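Local coordinates for transcriptional regulatory protein RcsB (PDB 5I4C) that acts as the DNA-binding response regulator of the Rcs phosphorelay, controlling genes for capsule synthesis, biofilm formation and cell division, at residues 82-87 / 121-126; 96-99 / 105-108; 69-74 / 101-106. All blocks are in the same frame, centred on the assembly; numbering follows the deposited sequence.

Contact 1. Residues 82-87 / 121-126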
# COMPACT_ATOMS: atom_id res chain seq x y z
N SER A 82 23.10 4.35 2.93
CA SER A 82 22.49 5.09 1.81
C SER A 82 21.05 5.14 2.12
O SER A 82 20.51 4.24 2.74
CB SER A 82 22.73 4.40 0.50
OG SER A 82 24.10 4.33 0.21
N ILE A 83 20.41 6.21 1.75
CA ILE A 83 19.02 6.39 2.09
C ILE A 83 18.20 6.74 0.85
O ILE A 83 18.59 7.63 0.08
CB ILE A 83 18.85 7.52 3.07
CG1 ILE A 83 19.59 7.22 4.34
CG2 ILE A 83 17.37 7.76 3.37
CD1 ILE A 83 19.68 8.47 5.19
N ILE A 84 17.17 5.95 0.64
CA ILE A 84 16.09 6.27 -0.27
C ILE A 84 14.85 6.64 0.51
O ILE A 84 14.33 5.82 1.31
CB ILE A 84 15.76 5.13 -1.22
CG1 ILE A 84 16.98 4.84 -2.11
CG2 ILE A 84 14.56 5.50 -2.12
CD1 ILE A 84 16.82 3.58 -2.95
N VAL A 85 14.38 7.86 0.25
CA VAL A 85 13.14 8.36 0.82
C VAL A 85 11.94 7.99 -0.07
O VAL A 85 12.00 8.21 -1.25
CB VAL A 85 13.22 9.87 1.08
CG1 VAL A 85 11.87 10.49 1.41
CG2 VAL A 85 14.16 10.08 2.26
N LEU A 86 10.88 7.49 0.55
CA LEU A 86 9.58 7.24 -0.07
C LEU A 86 8.68 8.43 0.21
O LEU A 86 8.50 8.80 1.38
CB LEU A 86 8.90 6.00 0.59
CG LEU A 86 9.63 4.67 0.46
CD1 LEU A 86 8.93 3.56 1.27
CD2 LEU A 86 9.75 4.33 -1.03
N THR A 87 8.16 9.05 -0.84
CA THR A 87 7.43 10.25 -0.64
C THR A 87 6.01 10.15 -1.18
O THR A 87 5.74 9.53 -2.20
CB THR A 87 8.22 11.47 -1.17
OG1 THR A 87 7.54 12.61 -0.71
CG2 THR A 87 8.34 11.48 -2.63
N ALA A 121 19.26 -0.03 -8.67
CA ALA A 121 20.29 -0.15 -9.77
C ALA A 121 21.13 1.10 -9.91
O ALA A 121 22.34 1.02 -10.08
CB ALA A 121 19.62 -0.44 -11.09
N ALA A 122 20.49 2.27 -9.82
CA ALA A 122 21.22 3.54 -9.87
C ALA A 122 22.21 3.63 -8.73
O ALA A 122 23.42 4.00 -8.93
CB ALA A 122 20.27 4.72 -9.82
N LEU A 123 21.70 3.38 -7.53
CA LEU A 123 22.57 3.35 -6.34
C LEU A 123 23.78 2.44 -6.49
O LEU A 123 24.92 2.78 -6.07
CB LEU A 123 21.82 2.91 -5.09
CG LEU A 123 21.34 4.11 -4.28
CD1 LEU A 123 20.46 5.08 -5.07
CD2 LEU A 123 20.66 3.65 -2.99
N GLN A 124 23.53 1.25 -7.01
CA GLN A 124 24.63 0.35 -7.31
C GLN A 124 25.71 0.93 -8.23
O GLN A 124 26.82 0.50 -8.15
CB GLN A 124 24.12 -0.93 -7.96
CG GLN A 124 23.88 -1.99 -6.96
CD GLN A 124 24.29 -3.35 -7.40
OE1 GLN A 124 24.33 -3.65 -8.60
NE2 GLN A 124 24.51 -4.23 -6.43
N LYS A 125 25.39 1.86 -9.10
CA LYS A 125 26.36 2.51 -9.94
C LYS A 125 26.94 3.76 -9.30
O LYS A 125 27.54 4.56 -9.99
CB LYS A 125 25.66 2.82 -11.27
CG LYS A 125 25.25 1.52 -11.94
CD LYS A 125 24.81 1.68 -13.38
CE LYS A 125 23.36 2.15 -13.47
NZ LYS A 125 22.81 2.31 -14.86
N GLY A 126 26.70 3.95 -8.00
CA GLY A 126 26.94 5.22 -7.33
C GLY A 126 26.25 6.48 -7.85
O GLY A 126 26.84 7.54 -7.76
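In the alpha/beta receiver domain, the last turn of helix 112-124 rests on one face of the parallel sheet, where Leu123 reaches Ile84 and Ser82 of strand 82-87. One methyl does the work: CD2 of Leu123 lies 3.8 Å from CD1 of Ile84 and 4.0 Å from CG1 of the same residue, with the two side chains meeting at a slant. With CG1 placed beside the backbone N (chi1 -62°) and CD1 extended beyond it, Ile84 turns its longer branch to the helix. Ser82, two residues back and on the same face of the strand, adds its CB at 4.1 Å from Leu123 CD2, so the methyl sits across two successive positions on the helix-facing side of the strand. Between them Ile83 points to the other face, the alternation expected of a strand in this doubly wound fold. A Schellman motif ends the helix: Gly126, with positive phi, is the C-prime residue, its N bonded to Leu123 O at 2.9 Å, and Lys127 N bonds Ala122 O. Ile84 also packs on Ala119 and Leu120, one turn earlier in the helix, while Leu123 reaches over to Val52 of the neighbouring strand.

Contact 2. Residues 96-99 / 105-108; sequences SAVL and GIVL
Ile106 of strand 105-108 pushes its longer branch between Val98 and Leu99, at the end of helix 92-99. Its CB points to the helix, and the two branches part from there. CG2, the short branch, makes no close approach to the helix segment; it lies along the sheet beside Thr87 of strand 82-87. CG1 is itself still short of any close touch, but with chi1 at -64° and an extended chi2 of 166° it carries CD1 outward to the helix. This terminal methyl makes every close contact between the segments. Leu99 receives it at its fork: CG is 3.5 Å from Ile106 CD1, with Leu99 CD2 at 3.7 Å and Leu99 CD1 at 3.8 Å, so the methyl faces the branch point with a methyl group at either flank. Val98 meets it head on, CG1 standing 3.9 Å from Ile106 CD1. That approach depends on chi1 of Val98 (79°), which puts CG1 in the crowded position between backbone N and carbonyl carbon and on the side of the strand. Strand 82-87, helix 92-99 and strand 105-108 form a beta-alpha-beta crossover, and this contact joins the helix to the second strand. Pro131 also touches Ile106, while the next strand residue, Val107, turns to helix 112-124 and packs on Ala119. No hydrogen bond or charge joins the two segments: their adhesion is dispersion and the hydrophobic effect, without directional bonds, and is set by the fit of one methyl to its surroundings.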
# COMPACT_ATOMS: atom_id res chain seq x y z
N SER A 96 13.49 19.45 -1.58
CA SER A 96 14.65 20.34 -1.42
C SER A 96 15.33 20.11 -0.07
O SER A 96 16.54 19.81 0.01
CB SER A 96 14.20 21.82 -1.60
OG SER A 96 15.21 22.74 -1.21
N ALA A 97 14.53 20.21 0.98
CA ALA A 97 15.00 20.12 2.34
C ALA A 97 15.83 18.84 2.53
O ALA A 97 16.98 18.87 2.99
CB ALA A 97 13.81 20.15 3.27
N VAL A 98 15.25 17.74 2.07
CA VAL A 98 15.88 16.44 2.18
C VAL A 98 17.03 16.23 1.16
O VAL A 98 18.07 15.65 1.53
CB VAL A 98 14.81 15.30 2.14
CG1 VAL A 98 14.31 14.97 0.73
CG2 VAL A 98 15.37 14.06 2.81
N LEU A 99 16.86 16.68 -0.08
CA LEU A 99 17.95 16.60 -1.06
C LEU A 99 19.20 17.34 -0.60
O LEU A 99 20.28 16.84 -0.80
CB LEU A 99 17.54 17.06 -2.45
CG LEU A 99 16.69 16.02 -3.22
CD1 LEU A 99 15.84 16.60 -4.38
CD2 LEU A 99 17.56 14.85 -3.69
N GLY A 105 18.37 8.85 -2.82
CA GLY A 105 17.26 8.61 -3.69
C GLY A 105 16.00 9.08 -3.11
O GLY A 105 15.88 9.19 -1.86
N ILE A 106 15.08 9.42 -4.02
CA ILE A 106 13.71 9.76 -3.67
C ILE A 106 12.81 9.01 -4.64
O ILE A 106 13.02 9.07 -5.82
CB ILE A 106 13.39 11.30 -3.75
CG1 ILE A 106 14.21 12.05 -2.72
CG2 ILE A 106 11.91 11.50 -3.46
CD1 ILE A 106 14.23 13.53 -2.94
N VAL A 107 11.83 8.31 -4.13
CA VAL A 107 10.88 7.52 -4.95
C VAL A 107 9.49 7.85 -4.52
O VAL A 107 9.23 7.84 -3.32
CB VAL A 107 11.14 6.02 -4.70
CG1 VAL A 107 10.02 5.11 -5.27
CG2 VAL A 107 12.49 5.67 -5.33
N LEU A 108 8.58 8.04 -5.46
CA LEU A 108 7.19 8.21 -5.09
C LEU A 108 6.69 6.90 -4.55
O LEU A 108 6.76 5.88 -5.22
CB LEU A 108 6.34 8.67 -6.24
CG LEU A 108 6.76 9.95 -6.89
CD1 LEU A 108 5.87 10.27 -8.10
CD2 LEU A 108 6.68 11.02 -5.83

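Contact 3. Residues 69-74 / 101-106; sequences TLIKYI and LDIEGI
Ile71, on helix 67-77, meets Leu101 and Ile103 in the turn that leads into strand 105-108. The apolar contacts converge on its CG2. Leu101 CD1 approaches closest, 3.6 Å from Ile71 CG2 and 3.9 Å from Ile71 CB, so this methyl lies against the base of the isoleucine, and CB of Leu101 follows at 4.1 Å from Ile71 CG2. Ile103 comes in nearly at right angles to Ile71, its CG2 4.0 Å from Ile71 CG2; chi1 of 58° turns that methyl beside its own backbone N, leaving the CG1 branch for Val98 and Val85. Lys72, on the exposed side, lends only its aliphatic part, CG lying 4.4 Å from Leu101 CD1.

No hydrogen bond crosses between the segments; polar bonds hold the turn. Asp102, with the positive phi that follows the end of helix 92-99, forms a salt bridge through OD1 to Lys128, whose NZ also bonds Ile103 O. Glu104 OE1 accepts a hydrogen bond from Ile83 N. The arrangement belongs to the CheY-like receiver fold, in which helices 67-77 and 92-99 lie on one face of the sheet; here Ile103, in the turn into the last strand, touches both.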
# COMPACT_ATOMS: atom_id res chain seq x y z
N THR A 69 14.51 15.58 10.97
CA THR A 69 15.11 15.19 12.25
C THR A 69 15.63 13.78 12.24
O THR A 69 16.75 13.54 12.58
CB THR A 69 14.03 15.35 13.32
OG1 THR A 69 13.68 16.73 13.38
CG2 THR A 69 14.49 14.90 14.69
N LEU A 70 14.85 12.87 11.68
CA LEU A 70 15.27 11.48 11.59
C LEU A 70 16.40 11.35 10.59
O LEU A 70 17.38 10.67 10.87
CB LEU A 70 14.09 10.63 11.14
CG LEU A 70 14.45 9.14 10.98
CD1 LEU A 70 14.97 8.53 12.29
CD2 LEU A 70 13.27 8.41 10.41
N ILE A 71 16.30 12.01 9.46
CA ILE A 71 17.43 11.95 8.52
C ILE A 71 18.74 12.42 9.10
O ILE A 71 19.79 11.77 8.89
CB ILE A 71 17.16 12.68 7.21
CG1 ILE A 71 16.02 12.05 6.41
CG2 ILE A 71 18.42 12.70 6.31
CD1 ILE A 71 15.96 10.57 6.55
N LYS A 72 18.70 13.52 9.78
CA LYS A 72 19.89 14.07 10.47
C LYS A 72 20.46 13.10 11.48
O LYS A 72 21.65 12.91 11.57
CB LYS A 72 19.50 15.35 11.20
CG LYS A 72 19.39 16.55 10.30
CD LYS A 72 18.93 17.78 11.09
CE LYS A 72 19.88 18.91 10.87
NZ LYS A 72 19.19 20.16 11.24
N TYR A 73 19.60 12.50 12.26
CA TYR A 73 20.01 11.43 13.16
C TYR A 73 20.77 10.30 12.42
O TYR A 73 21.90 9.94 12.81
CB TYR A 73 18.81 10.89 13.98
CG TYR A 73 19.26 9.95 15.05
CD1 TYR A 73 19.57 8.63 14.74
CD2 TYR A 73 19.54 10.41 16.36
CE1 TYR A 73 20.10 7.76 15.68
CE2 TYR A 73 20.03 9.52 17.33
CZ TYR A 73 20.30 8.20 16.98
OH TYR A 73 20.81 7.29 17.83
N ILE A 74 20.18 9.78 11.37
CA ILE A 74 20.79 8.64 10.61
C ILE A 74 22.10 9.05 9.93
O ILE A 74 23.09 8.28 9.94
CB ILE A 74 19.80 8.06 9.60
CG1 ILE A 74 18.61 7.48 10.36
CG2 ILE A 74 20.44 6.94 8.79
CD1 ILE A 74 17.46 7.13 9.53
N LEU A 101 20.36 17.28 2.23
CA LEU A 101 21.04 16.48 3.23
C LEU A 101 21.89 15.38 2.56
O LEU A 101 22.60 14.62 3.23
CB LEU A 101 20.03 15.91 4.28
CG LEU A 101 19.25 16.94 5.12
CD1 LEU A 101 18.26 16.27 6.07
CD2 LEU A 101 20.19 17.86 5.90
N ASP A 102 21.83 15.30 1.24
CA ASP A 102 22.74 14.41 0.49
C ASP A 102 22.30 12.96 0.67
O ASP A 102 23.07 12.03 0.84
CB ASP A 102 24.25 14.66 0.82
CG ASP A 102 25.20 14.05 -0.26
OD1 ASP A 102 24.94 14.21 -1.48
OD2 ASP A 102 26.17 13.37 0.10
N ILE A 103 21.01 12.76 0.54
CA ILE A 103 20.50 11.40 0.45
C ILE A 103 20.65 10.88 -0.98
O ILE A 103 20.90 11.63 -1.91
CB ILE A 103 19.08 11.32 1.01
CG1 ILE A 103 18.12 12.25 0.31
CG2 ILE A 103 19.09 11.65 2.49
CD1 ILE A 103 16.89 11.54 -0.04
N GLU A 104 20.49 9.59 -1.16
CA GLU A 104 20.78 8.98 -2.41
C GLU A 104 19.58 8.85 -3.34
O GLU A 104 19.74 8.78 -4.56
CB GLU A 104 21.42 7.61 -2.18
CG GLU A 104 22.86 7.71 -1.73
CD GLU A 104 23.02 8.14 -0.27
OE1 GLU A 104 22.06 8.12 0.54
OE2 GLU A 104 24.12 8.54 0.06
N GLY A 105 18.37 8.85 -2.82
CA GLY A 105 17.26 8.61 -3.69
C GLY A 105 16.00 9.08 -3.11
O GLY A 105 15.88 9.19 -1.86
N ILE A 106 15.08 9.42 -4.02
CA ILE A 106 13.71 9.76 -3.67
C ILE A 106 12.81 9.01 -4.64
O ILE A 106 13.02 9.07 -5.82
CB ILE A 106 13.39 11.30 -3.75
CG1 ILE A 106 14.21 12.05 -2.72
CG2 ILE A 106 11.91 11.50 -3.46
CD1 ILE A 106 14.23 13.53 -2.94

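How the contacts relate
Contacts 2 and 3 meet on one face of the sheet, their centres about 9 Å apart; contact 1 lies on the other, about 10 Å from contact 2 and about 11 Å from contact 3, centre to centre. Strands 82-87 and 105-108 tie them together: Val85 O to Val107 N and Val85 N to Gly105 O are both 2.9 Å. Val98 bridges contacts 2 and 3, its CG2 lying 4.2 Å from Ile71 CG1. All three belong to the receiver domain, whose predicted phosphorylation site, Asp56, is unmodified here and ends strand 52-56, next to strand 82-87. Ser82 begins that neighbouring strand, and Thr87 ends it, at the same C-terminal end of the parallel strands as Asp56.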